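Local coordinates for F-BAR domain only protein 1 (Danio rerio, PDB 5JP2) that may act in an early step of clathrin-mediated endocytosis and binds a peptide of Eps15 through its mu homology domain, at residues S50-A53 with G54-R57. Sequence-based numbering, arbitrary orientation.
Sequences SFPA and GITR
Pro52 O and Ala53 O accept bonds from Ile55 and Thr56 where strand 39-52 gives way to helix 55-61. Ile55 N donates to Pro52 O at 2.9 Å in a nearly straight bond (N-H...O 167°) that closes a type I beta turn from Pro52 to Ile55. One residue on, Ala53 O is gripped twice by Thr56: its backbone N donates to the oxygen at 3.2 Å, while OG1 donates at 3.1 Å almost in line with the C=O bond. A chi1 of 69° sets OG1 between the backbone N and carbonyl carbon of Thr56, from where the hydroxyl folds back over the turn. A valine here would probably leave Ala53 O without its hydroxyl donor, held across this turn by the backbone N-H alone.

The apolar contacts centre on Ile55. Its CG2 lies 3.9 Å from Phe51 CB and approaches the Phe51 ring obliquely, with CD2 at 4.2 Å; Ile55 CB meets Pro52 CG at 4.2 Å. Phe51 also packs on Val19, Val128 and Leu109, and Ile55 on Trp17, so the end of strand 39-52 and the residues after it pack on strands 17-31 and 125-137 and helix 106-119. Pro52 and Ser50 each pack on an aromatic side chain of the bound peptide. The arrangement is a type I beta turn leading from a strand into the first turn of a helix, here beside the Eps15 peptide in the muniscin mu homology domain.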
loop_
_atom_site.group_PDB
_atom_site.type_symbol
_atom_site.label_atom_id
_atom_site.label_comp_id
_atom_site.label_asym_id
_atom_site.label_seq_id
_atom_site.Cartn_x
_atom_site.Cartn_y
_atom_site.Cartn_z
ATOM N N SER B 50 1.654 16.912 1.244
ATOM C CA SER B 50 1.189 17.863 0.250
ATOM C C SER B 50 1.005 19.242 0.880
ATOM O O SER B 50 0.625 19.363 2.043
ATOM C CB SER B 50 -0.119 17.379 -0.368
ATOM O OG SER B 50 -0.463 18.163 -1.485
ATOM N N PHE B 51 1.297 20.281 0.101
ATOM C CA PHE B 51 1.228 21.659 0.548
ATOM C C PHE B 51 0.359 22.484 -0.389
ATOM O O PHE B 51 0.492 22.383 -1.608
ATOM C CB PHE B 51 2.614 22.304 0.617
ATOM C CG PHE B 51 3.496 21.738 1.674
ATOM C CD1 PHE B 51 4.183 20.564 1.470
ATOM C CD2 PHE B 51 3.650 22.389 2.866
ATOM C CE1 PHE B 51 4.989 20.061 2.441
ATOM C CE2 PHE B 51 4.449 21.884 3.832
ATOM C CZ PHE B 51 5.122 20.714 3.621
ATOM N N PRO B 52 -0.487 23.351 0.151
ATOM C CA PRO B 52 -1.329 24.179 -0.714
ATOM C C PRO B 52 -0.493 25.249 -1.384
ATOM O O PRO B 52 0.436 25.790 -0.792
ATOM C CB PRO B 52 -2.348 24.781 0.255
ATOM C CG PRO B 52 -1.697 24.735 1.572
ATOM C CD PRO B 52 -0.800 23.534 1.575
ATOM N N ALA B 53 -0.807 25.525 -2.647
ATOM C CA ALA B 53 0.038 26.418 -3.427
ATOM C C ALA B 53 0.250 27.744 -2.715
ATOM O O ALA B 53 1.347 28.302 -2.735
ATOM C CB ALA B 53 -0.552 26.623 -4.813
ATOM N N GLY B 54 -0.773 28.242 -2.030
ATOM C CA GLY B 54 -0.645 29.546 -1.421
ATOM C C GLY B 54 0.321 29.612 -0.264
ATOM O O GLY B 54 0.637 30.711 0.193
ATOM N N ILE B 55 0.810 28.472 0.218
ATOM C CA ILE B 55 1.687 28.508 1.379
ATOM C C ILE B 55 3.095 28.915 0.981
ATOM O O ILE B 55 3.905 29.262 1.846
ATOM C CB ILE B 55 1.678 27.156 2.108
ATOM C CG1 ILE B 55 2.189 27.307 3.532
ATOM C CG2 ILE B 55 2.544 26.163 1.400
ATOM C CD1 ILE B 55 1.962 26.101 4.351
ATOM N N THR B 56 3.409 28.890 -0.311
ATOM C CA THR B 56 4.696 29.388 -0.771
ATOM C C THR B 56 4.835 30.864 -0.449
ATOM O O THR B 56 5.770 31.283 0.242
ATOM C CB THR B 56 4.831 29.168 -2.272
ATOM O OG1 THR B 56 3.919 30.035 -2.954
ATOM C CG2 THR B 56 4.500 27.742 -2.616
ATOM N N ARG B 57 3.888 31.666 -0.942
ATOM C CA ARG B 57 3.930 33.105 -0.736
ATOM C C ARG B 57 4.103 33.435 0.733
ATOM O O ARG B 57 4.733 34.435 1.076
ATOM C CB ARG B 57 2.668 33.744 -1.306
ATOM C CG ARG B 57 2.573 33.606 -2.817
ATOM C CD ARG B 57 1.390 34.369 -3.393
ATOM N NE ARG B 57 1.334 34.273 -4.850
ATOM C CZ ARG B 57 0.357 34.783 -5.594
ATOM N NH1 ARG B 57 -0.651 35.425 -5.017
ATOM N NH2 ARG B 57 0.384 34.650 -6.914
#